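Local coordinates for protein Alpha/beta hydrolase (Legionella pneumophila subsp. pneumophila str. Philadelphia 1, PDB 4EZI) that is of unknown function but has the alpha/beta-hydrolase fold and may hydrolyse lipid esters, as a triacylglycerol lipase does, at residues Y39-Y48 with A60-V71. Numbering follows the deposited sequence. Where two conformers were deposited one is given.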
ATOM      1  N   TYR A  39      17.228  17.058  -6.006  1.00 10.39           N
ATOM      2  CA  TYR A  39      16.281  18.037  -5.446  1.00 10.66           C
ATOM      3  C   TYR A  39      16.212  18.013  -3.950  1.00 10.05           C
ATOM      4  O   TYR A  39      16.462  16.969  -3.341  1.00 10.51           O
ATOM      5  CB  TYR A  39      14.866  17.729  -5.953  1.00 11.14           C
ATOM      6  CG  TYR A  39      14.763  17.852  -7.446  1.00 10.40           C
ATOM      7  CD1 TYR A  39      14.795  19.099  -8.036  1.00 12.40           C
ATOM      8  CD2 TYR A  39      14.654  16.743  -8.260  1.00 11.33           C
ATOM      9  CE1 TYR A  39      14.721  19.231  -9.396  1.00 13.82           C
ATOM     10  CE2 TYR A  39      14.574  16.858  -9.643  1.00 14.10           C
ATOM     11  CZ  TYR A  39      14.592  18.110 -10.203  1.00 14.43           C
ATOM     12  OH  TYR A  39      14.532  18.234 -11.579  1.00 18.10           O
ATOM     13  N   ASP A  40      15.877  19.180  -3.394  1.00 10.25           N
ATOM     14  CA  ASP A  40      15.312  19.281  -2.054  1.00 10.17           C
ATOM     15  C   ASP A  40      13.780  19.249  -2.197  1.00 10.11           C
ATOM     16  O   ASP A  40      13.252  19.674  -3.228  1.00 10.86           O
ATOM     17  CB  ASP A  40      15.763  20.587  -1.377  1.00 11.38           C
ATOM     18  CG  ASP A  40      17.244  20.785  -1.429  1.00 12.96           C
ATOM     19  OD1 ASP A  40      17.965  19.929  -0.936  1.00 13.69           O
ATOM     20  OD2 ASP A  40      17.706  21.823  -1.973  1.00 18.90           O
ATOM     21  N   LEU A  41      13.070  18.779  -1.169  1.00  9.79           N
ATOM     22  CA  LEU A  41      11.593  18.751  -1.202  1.00  9.60           C
ATOM     23  C   LEU A  41      11.007  19.665  -0.142  1.00  9.21           C
ATOM     24  O   LEU A  41      11.585  19.811   0.942  1.00 10.60           O
ATOM     25  CB  LEU A  41      11.040  17.335  -0.948  1.00  8.87           C
ATOM     26  CG  LEU A  41      11.738  16.175  -1.645  1.00  9.40           C
ATOM     27  CD1 LEU A  41      11.102  14.851  -1.239  1.00  9.48           C
ATOM     28  CD2 LEU A  41      11.697  16.376  -3.168  1.00 10.95           C
ATOM     29  N   GLN A  42       9.836  20.243  -0.431  1.00  8.37           N
ATOM     30  CA  GLN A  42       8.971  20.851   0.578  1.00  8.96           C
ATOM     31  C   GLN A  42       7.875  19.838   0.931  1.00  7.27           C
ATOM     32  O   GLN A  42       7.250  19.242   0.040  1.00  8.38           O
ATOM     33  CB  GLN A  42       8.347  22.137   0.050  1.00 10.38           C
ATOM     34  CG  GLN A  42       7.244  22.758   0.960  1.00 12.68           C
ATOM     35  CD  GLN A  42       7.728  23.309   2.285  1.00 13.69           C
ATOM     36  OE1 GLN A  42       8.635  24.130   2.318  1.00 15.76           O
ATOM     37  NE2 GLN A  42       7.090  22.882   3.397  1.00 12.74           N
ATOM     38  N   LEU A  43       7.639  19.667   2.231  1.00  8.56           N
ATOM     39  CA  LEU A  43       6.684  18.702   2.738  1.00  7.94           C
ATOM     40  C   LEU A  43       5.447  19.369   3.321  1.00  8.33           C
ATOM     41  O   LEU A  43       5.560  20.379   4.023  1.00  8.85           O
ATOM     42  CB  LEU A  43       7.333  17.871   3.862  1.00  9.40           C
ATOM     43  CG  LEU A  43       8.639  17.159   3.597  1.00 11.66           C
ATOM     44  CD1 LEU A  43       9.048  16.303   4.806  1.00 14.13           C
ATOM     45  CD2 LEU A  43       8.507  16.295   2.421  1.00 13.04           C
ATOM     46  N   TYR A  44       4.299  18.724   3.086  1.00  8.38           N
ATOM     47  CA  TYR A  44       3.020  19.113   3.658  1.00  8.07           C
ATOM     48  C   TYR A  44       2.309  17.881   4.169  1.00  7.55           C
ATOM     49  O   TYR A  44       2.278  16.843   3.488  1.00  8.10           O
ATOM     50  CB  TYR A  44       2.128  19.767   2.613  1.00  8.69           C
ATOM     51  CG  TYR A  44       2.622  21.121   2.157  1.00  9.86           C
ATOM     52  CD1 TYR A  44       2.354  22.258   2.901  1.00 11.99           C
ATOM     53  CD2 TYR A  44       3.343  21.260   0.989  1.00 12.23           C
ATOM     54  CE1 TYR A  44       2.786  23.512   2.495  1.00 13.43           C
ATOM     55  CE2 TYR A  44       3.814  22.522   0.585  1.00 13.55           C
ATOM     56  CZ  TYR A  44       3.536  23.627   1.363  1.00 12.34           C
ATOM     57  OH  TYR A  44       3.983  24.870   0.959  1.00 15.25           O
ATOM     58  N   LYS A  45       1.704  17.993   5.350  1.00  8.17           N
ATOM     59  CA  LYS A  45       0.704  17.020   5.796  1.00  8.33           C
ATOM     60  C   LYS A  45      -0.667  17.586   5.474  1.00  8.11           C
ATOM     61  O   LYS A  45      -0.952  18.756   5.810  1.00 10.10           O
ATOM     62  CB  LYS A  45       0.832  16.752   7.312  1.00 12.13           C
ATOM     63  CG  LYS A  45      -0.321  15.946   7.897  1.00 13.85           C
ATOM     64  CD  LYS A  45       0.007  15.416   9.308  1.00 16.84           C
ATOM     65  CE  LYS A  45      -0.054  16.451  10.352  1.00 21.86           C
ATOM     66  NZ  LYS A  45      -1.448  16.801  10.486  1.00 18.78           N
ATOM     67  N   ILE A  46      -1.496  16.782   4.812  1.00  8.35           N
ATOM     68  CA  ILE A  46      -2.819  17.229   4.440  1.00  8.88           C
ATOM     69  C   ILE A  46      -3.890  16.364   5.090  1.00  7.73           C
ATOM     70  O   ILE A  46      -3.668  15.209   5.425  1.00  8.97           O
ATOM     71  CB  ILE A  46      -3.012  17.285   2.893  1.00  9.79           C
ATOM     72  CG1 ILE A  46      -3.150  15.894   2.243  1.00  9.71           C
ATOM     73  CG2 ILE A  46      -1.879  18.059   2.210  1.00 11.31           C
ATOM     74  CD1 ILE A  46      -3.468  15.984   0.718  1.00 11.90           C
ATOM     75  N   ASN A  47      -5.068  16.966   5.212  1.00  8.74           N
ATOM     76  CA  ASN A  47      -6.283  16.285   5.595  0.50  8.74           C
ATOM     77  C   ASN A  47      -7.312  16.462   4.495  1.00  9.36           C
ATOM     78  O   ASN A  47      -7.404  17.553   3.889  1.00  9.90           O
ATOM     79  CB  ASN A  47      -6.802  16.803   6.925  0.50  9.26           C
ATOM     80  CG  ASN A  47      -5.744  16.801   7.988  0.50  9.80           C
ATOM     81  OD1 ASN A  47      -5.041  17.797   8.193  0.50 11.55           O
ATOM     82  ND2 ASN A  47      -5.611  15.677   8.678  0.50  9.31           N
ATOM     83  N   TYR A  48      -8.075  15.413   4.224  1.00  8.91           N
ATOM     84  CA  TYR A  48      -8.968  15.403   3.081  1.00  8.51           C
ATOM     85  C   TYR A  48     -10.206  14.563   3.357  1.00  8.54           C
ATOM     86  O   TYR A  48     -10.214  13.650   4.191  1.00  9.53           O
ATOM     87  CB  TYR A  48      -8.224  14.910   1.829  1.00  9.25           C
ATOM     88  CG  TYR A  48      -7.826  13.452   1.889  1.00  8.74           C
ATOM     89  CD1 TYR A  48      -6.668  13.043   2.554  1.00  8.69           C
ATOM     90  CD2 TYR A  48      -8.633  12.462   1.312  1.00  9.05           C
ATOM     91  CE1 TYR A  48      -6.309  11.719   2.609  1.00  8.37           C
ATOM     92  CE2 TYR A  48      -8.281  11.129   1.381  1.00  9.71           C
ATOM     93  CZ  TYR A  48      -7.103  10.754   1.998  1.00  8.47           C
ATOM     94  OH  TYR A  48      -6.732   9.426   2.076  1.00  8.91           O
ATOM     95  N   ALA A  60      -9.345  12.048   6.404  1.00  8.58           N
ATOM     96  CA  ALA A  60      -8.132  11.244   6.432  1.00  7.96           C
ATOM     97  C   ALA A  60      -6.902  12.124   6.172  1.00  8.25           C
ATOM     98  O   ALA A  60      -7.034  13.298   5.843  1.00  8.39           O
ATOM     99  CB  ALA A  60      -8.251  10.114   5.378  1.00  8.79           C
ATOM    100  N   SER A  61      -5.713  11.552   6.360  1.00  7.44           N
ATOM    101  CA  SER A  61      -4.462  12.307   6.270  1.00  7.53           C
ATOM    102  C   SER A  61      -3.443  11.645   5.359  1.00  6.88           C
ATOM    103  O   SER A  61      -3.562  10.456   5.036  1.00  6.90           O
ATOM    104  CB  SER A  61      -3.890  12.524   7.681  1.00  8.35           C
ATOM    105  OG  SER A  61      -3.724  11.310   8.406  1.00  8.37           O
ATOM    106  N   GLY A  62      -2.416  12.386   4.978  1.00  7.38           N
ATOM    107  CA  GLY A  62      -1.299  11.863   4.236  1.00  7.96           C
ATOM    108  C   GLY A  62      -0.264  12.930   4.001  1.00  6.79           C
ATOM    109  O   GLY A  62      -0.415  14.076   4.485  1.00  7.33           O
ATOM    110  N   LEU A  63       0.806  12.562   3.305  1.00  6.57           N
ATOM    111  CA  LEU A  63       1.941  13.413   3.024  1.00  6.96           C
ATOM    112  C   LEU A  63       1.999  13.771   1.549  1.00  6.38           C
ATOM    113  O   LEU A  63       1.798  12.919   0.684  1.00  7.36           O
ATOM    114  CB  LEU A  63       3.228  12.674   3.379  1.00  6.90           C
ATOM    115  CG  LEU A  63       4.512  13.513   3.423  1.00  8.20           C
ATOM    116  CD1 LEU A  63       4.508  14.495   4.604  1.00  9.84           C
ATOM    117  CD2 LEU A  63       5.724  12.610   3.494  1.00  9.54           C
ATOM    118  N   VAL A  64       2.339  15.032   1.270  1.00  6.97           N
ATOM    119  CA  VAL A  64       2.686  15.471  -0.076  1.00  7.59           C
ATOM    120  C   VAL A  64       4.079  16.101  -0.035  1.00  7.63           C
ATOM    121  O   VAL A  64       4.366  16.950   0.807  1.00  8.91           O
ATOM    122  CB  VAL A  64       1.687  16.504  -0.640  1.00  8.67           C
ATOM    123  CG1 VAL A  64       2.081  16.909  -2.053  1.00 10.87           C
ATOM    124  CG2 VAL A  64       0.276  15.950  -0.586  1.00  9.49           C
ATOM    125  N   ALA A  65       4.957  15.686  -0.938  1.00  7.77           N
ATOM    126  CA  ALA A  65       6.325  16.183  -1.026  1.00  8.11           C
ATOM    127  C   ALA A  65       6.582  16.709  -2.426  1.00  8.32           C
ATOM    128  O   ALA A  65       6.385  15.995  -3.401  1.00 10.23           O
ATOM    129  CB  ALA A  65       7.312  15.081  -0.694  1.00 10.46           C
HETATM  130  N   MSE A  66       6.986  17.979  -2.507  1.00  9.55           N
HETATM  131  CA  MSE A  66       7.131  18.711  -3.763  1.00  9.64           C
HETATM  132  C   MSE A  66       8.601  19.080  -3.990  1.00 10.68           C
HETATM  133  O   MSE A  66       9.149  19.899  -3.240  1.00 11.02           O
HETATM  134  CB  MSE A  66       6.293  20.003  -3.742  1.00 10.81           C
HETATM  135  CG  MSE A  66       4.807  19.741  -3.730  1.00 13.09           C
HETATM  136 SE   MSE A  66       3.788  21.376  -3.416  0.75 18.50          SE
HETATM  137  CE  MSE A  66       1.977  20.671  -3.510  1.00 23.87           C
ATOM    138  N   PRO A  67       9.223  18.535  -5.049  1.00  9.97           N
ATOM    139  CA  PRO A  67      10.557  19.020  -5.435  1.00 10.73           C
ATOM    140  C   PRO A  67      10.575  20.535  -5.628  1.00 10.21           C
ATOM    141  O   PRO A  67       9.707  21.104  -6.287  1.00 10.66           O
ATOM    142  CB  PRO A  67      10.821  18.288  -6.751  1.00 11.74           C
ATOM    143  CG  PRO A  67      10.035  17.020  -6.659  1.00 12.14           C
ATOM    144  CD  PRO A  67       8.798  17.393  -5.882  1.00 11.90           C
ATOM    145  N   ILE A  68      11.577  21.163  -5.034  1.00 10.12           N
ATOM    146  CA  ILE A  68      11.756  22.604  -5.117  1.00 12.24           C
ATOM    147  C   ILE A  68      12.682  22.854  -6.364  1.00 13.52           C
ATOM    148  O   ILE A  68      13.678  22.184  -6.575  1.00 16.11           O
ATOM    149  CB  ILE A  68      12.392  23.165  -3.813  1.00 12.09           C
ATOM    150  CG1 ILE A  68      11.534  22.817  -2.579  1.00 12.40           C
ATOM    151  CG2 ILE A  68      12.628  24.683  -3.920  1.00 16.17           C
ATOM    152  CD1 ILE A  68      12.314  22.953  -1.239  1.00 13.31           C
ATOM    153  N   HIS A  69      12.319  23.803  -7.182  1.00 17.59           N
ATOM    154  CA  HIS A  69      13.066  24.115  -8.391  1.00 15.46           C
ATOM    155  C   HIS A  69      13.174  22.967  -9.394  1.00 13.40           C
ATOM    156  O   HIS A  69      14.278  22.594  -9.813  1.00 15.31           O
ATOM    157  CB  HIS A  69      14.478  24.616  -8.075  1.00 17.29           C
ATOM    158  CG  HIS A  69      14.509  25.835  -7.215  1.00 22.84           C
ATOM    159  ND1 HIS A  69      15.506  26.066  -6.291  1.00 29.12           N
ATOM    160  CD2 HIS A  69      13.656  26.881  -7.122  1.00 27.59           C
ATOM    161  CE1 HIS A  69      15.269  27.209  -5.670  1.00 28.56           C
ATOM    162  NE2 HIS A  69      14.151  27.722  -6.154  1.00 31.02           N
ATOM    163  N   PRO A  70      12.028  22.427  -9.818  1.00 12.36           N
ATOM    164  CA  PRO A  70      12.082  21.357 -10.796  1.00 13.09           C
ATOM    165  C   PRO A  70      12.717  21.820 -12.122  1.00 12.54           C
ATOM    166  O   PRO A  70      12.482  22.946 -12.556  1.00 16.55           O
ATOM    167  CB  PRO A  70      10.624  20.970 -10.965  1.00 14.35           C
ATOM    168  CG  PRO A  70       9.852  22.129 -10.501  1.00 15.08           C
ATOM    169  CD  PRO A  70      10.643  22.770  -9.451  1.00 13.73           C
ATOM    170  N   VAL A  71      13.512  20.946 -12.724  1.00 13.38           N
ATOM    171  CA  VAL A  71      14.184  21.234 -14.020  1.00 14.51           C
ATOM    172  C   VAL A  71      13.254  20.879 -15.191  1.00 14.77           C
ATOM    173  O   VAL A  71      13.249  21.513 -16.253  1.00 15.07           O
ATOM    174  CB  VAL A  71      15.566  20.489 -14.041  1.00 15.71           C
ATOM    175  CG1 VAL A  71      16.279  20.602 -15.384  1.00 17.58           C
ATOM    176  CG2 VAL A  71      16.448  21.042 -12.899  1.00 17.88           C
TER
HETATM  177  O   HOH W   1      -5.364   8.429   4.274  1.00  7.73           O
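The beta hairpin of strands 41-51 and 57-67 is zipped antiparallel from Y48-A60 to L41-P67. Q42, Y44, I46 and Y48 form the hydrogen-bonded pairs with M66, V64, G62 and A60. G62, lacking a side chain, adds nothing to the face where I46 and Y48 lie. P67 has no N-H to give, which suits its non-hydrogen-bonded place opposite L41, and the next backbone bond is I68 N to D40 O.

At Y48, chi1 of 68° sets CG between the backbone N and carbonyl carbon and swings the ring across to A60, whose small CB lies over one face, 3.6 Å from CZ, in a CH-pi contact. A water bridges Y48 OH and S61 O. On the same side, I46 CD1 meets V64 CG2 at 4.0 Å, I46 and Y48 packing on helix 134-154, while the selenium of M66, here selenomethionine, meets the Y44 ring obliquely, SE to CE2 4.2 Å, a Met-aromatic contact.

In the alpha/beta-hydrolase fold this hairpin belongs to the antiparallel start of the central sheet, between strands 8-17 and 112-116. Its other face carries L41, L43 and A65 against L102 of helix 99-108; the single methyl of A65 touches both leucines, L43 CD2 at 3.6 Å and L41 CD1 at 3.8 Å. Further along this face, K45 makes a salt bridge with D123, and S61 OG hydrogen-bonds D117.

From P67 to V71 the Y39 ring lies along the chain: P67 CB packs over one face, 4.0 Å from CG, while H69 O lies in the ring plane, 3.4 Å from CE1 at the polarised C-H edge.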